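Local coordinates for protein uncharacterized HTH-type transcriptional regulator YydK (Bacillus subtilis subsp. subtilis, PDB 3BWG) that is an uncharacterised regulator of the GntR family, probably binding DNA through its helix-turn-helix motif to control transcription, at residues Phe162-Arg166 with Glu167-Leu171. Numbering follows the deposited sequence.
Sequences FHYIR and EGLGL
H163, Y164 and I165 meet E167, L169 and L171 where helix 161-167 of the UTRA domain ends. The chain turns here through a glycine of positive phi, G170, and then enters strand 173-184, at the edge, within this chain, of the antiparallel sheet.

Backbone hydrogen bonds hold the turn. E167 N donates to H163 O at 2.9 Å, in the normal helical pattern. Y164 O then accepts twice. G168 N reaches it at 2.6 Å with a bent N-H angle of 137°. L169 N lies nearly on the line of the same C=O, 2.9 Å from Y164 O, so an i+4 and an i+5 donor grip one oxygen. L171 N next reaches back six residues to I165 O at 3.0 Å, closing the turn that holds G170.

Apolar contacts line one flank. The phenol end of Y164 meets the branched end of L169, with Y164 CZ 3.6 Å from L169 CG. Y164 CG lies anti to the backbone N (chi1 158°), which sends the ring along the helix end toward L169. Y164 OH also makes a weak hydrogen bond to Y151 O. Replacing Y164 by alanine removes the ring, and L169 is likely to lose its packing partner and Y151 O this weak bond. On the side facing the sheet, the buried I165 extends CG2 to L171 CB at 3.8 Å. I165 also packs on I173 and F216.

H163 and E167 lie on the exposed side, beside the partly exposed R166. R166 and E167 are of opposite charge, but R166 NH1 stays 4.3 Å from E167 OE1, too far for a salt bridge. E167 CB sits over one face of the H163 imidazole in a CH-pi contact, 4.1 Å from the ring centroid.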
loop_
_atom_site.group_PDB
_atom_site.type_symbol
_atom_site.label_atom_id
_atom_site.label_comp_id
_atom_site.label_asym_id
_atom_site.label_seq_id
_atom_site.Cartn_x
_atom_site.Cartn_y
_atom_site.Cartn_z
ATOM N N PHE B 162 6.390 -14.221 11.748
ATOM C CA PHE B 162 5.150 -14.573 11.045
ATOM C C PHE B 162 5.199 -15.964 10.494
ATOM O O PHE B 162 4.171 -16.637 10.455
ATOM C CB PHE B 162 4.870 -13.614 9.898
ATOM C CG PHE B 162 4.273 -12.299 10.341
ATOM C CD1 PHE B 162 4.158 -11.976 11.686
ATOM C CD2 PHE B 162 3.909 -11.358 9.422
ATOM C CE1 PHE B 162 3.642 -10.772 12.099
ATOM C CE2 PHE B 162 3.391 -10.121 9.854
ATOM C CZ PHE B 162 3.256 -9.858 11.188
ATOM N N HIS B 163 6.393 -16.386 10.063
ATOM C CA HIS B 163 6.570 -17.778 9.690
ATOM C C HIS B 163 6.189 -18.751 10.797
ATOM O O HIS B 163 5.484 -19.696 10.513
ATOM C CB HIS B 163 7.967 -18.109 9.140
ATOM C CG HIS B 163 8.070 -19.527 8.650
ATOM N ND1 HIS B 163 7.620 -19.915 7.404
ATOM C CD2 HIS B 163 8.491 -20.660 9.269
ATOM C CE1 HIS B 163 7.801 -21.218 7.258
ATOM N NE2 HIS B 163 8.312 -21.699 8.381
ATOM N N TYR B 164 6.650 -18.530 12.033
ATOM C CA TYR B 164 6.341 -19.424 13.157
ATOM C C TYR B 164 4.848 -19.386 13.480
ATOM O O TYR B 164 4.229 -20.401 13.800
ATOM C CB TYR B 164 7.182 -19.049 14.390
ATOM C CG TYR B 164 6.643 -19.509 15.738
ATOM C CD1 TYR B 164 6.685 -20.875 16.133
ATOM C CD2 TYR B 164 6.089 -18.565 16.637
ATOM C CE1 TYR B 164 6.152 -21.291 17.401
ATOM C CE2 TYR B 164 5.559 -18.952 17.883
ATOM C CZ TYR B 164 5.596 -20.303 18.274
ATOM O OH TYR B 164 5.092 -20.629 19.552
ATOM N N ILE B 165 4.296 -18.185 13.395
ATOM C CA ILE B 165 2.911 -17.933 13.726
ATOM C C ILE B 165 2.011 -18.755 12.830
ATOM O O ILE B 165 1.089 -19.387 13.332
ATOM C CB ILE B 165 2.615 -16.426 13.663
ATOM C CG1 ILE B 165 3.387 -15.768 14.812
ATOM C CG2 ILE B 165 1.081 -16.156 13.738
ATOM C CD1 ILE B 165 3.127 -14.294 14.996
ATOM N N ARG B 166 2.313 -18.758 11.530
ATOM C CA ARG B 166 1.523 -19.451 10.522
ATOM C C ARG B 166 1.802 -20.939 10.658
ATOM O O ARG B 166 0.887 -21.731 10.892
ATOM C CB ARG B 166 1.882 -19.003 9.086
ATOM C CG ARG B 166 1.526 -17.548 8.685
ATOM C CD ARG B 166 2.013 -17.232 7.209
ATOM N NE ARG B 166 3.317 -16.521 7.100
ATOM C CZ ARG B 166 4.454 -17.011 6.557
ATOM N NH1 ARG B 166 4.509 -18.250 6.051
ATOM N NH2 ARG B 166 5.554 -16.252 6.519
ATOM N N GLU B 167 3.088 -21.283 10.549
ATOM C CA GLU B 167 3.525 -22.654 10.403
ATOM C C GLU B 167 3.480 -23.405 11.722
ATOM O O GLU B 167 2.970 -24.497 11.758
ATOM C CB GLU B 167 4.925 -22.700 9.791
ATOM C CG GLU B 167 5.070 -23.725 8.687
ATOM C CD GLU B 167 4.105 -23.510 7.499
ATOM O OE1 GLU B 167 4.087 -22.404 6.904
ATOM O OE2 GLU B 167 3.377 -24.467 7.147
ATOM N N GLY B 168 3.953 -22.792 12.804
ATOM C CA GLY B 168 4.125 -23.469 14.078
ATOM C C GLY B 168 2.917 -23.375 14.976
ATOM O O GLY B 168 2.539 -24.364 15.594
ATOM N N LEU B 169 2.311 -22.184 15.065
ATOM C CA LEU B 169 1.106 -22.015 15.881
ATOM C C LEU B 169 -0.189 -22.327 15.124
ATOM O O LEU B 169 -1.261 -22.502 15.743
ATOM C CB LEU B 169 1.040 -20.602 16.458
ATOM C CG LEU B 169 2.073 -20.190 17.513
ATOM C CD1 LEU B 169 1.738 -18.803 18.014
ATOM C CD2 LEU B 169 2.101 -21.198 18.659
ATOM N N GLY B 170 -0.097 -22.373 13.793
ATOM C CA GLY B 170 -1.253 -22.629 12.946
ATOM C C GLY B 170 -2.269 -21.505 12.888
ATOM O O GLY B 170 -3.441 -21.747 12.622
ATOM N N LEU B 171 -1.818 -20.268 13.100
ATOM C CA LEU B 171 -2.707 -19.113 13.069
ATOM C C LEU B 171 -2.837 -18.537 11.667
ATOM O O LEU B 171 -1.918 -18.624 10.860
ATOM C CB LEU B 171 -2.196 -18.023 14.029
ATOM C CG LEU B 171 -2.252 -18.459 15.491
ATOM C CD1 LEU B 171 -1.585 -17.431 16.357
ATOM C CD2 LEU B 171 -3.687 -18.713 15.933
#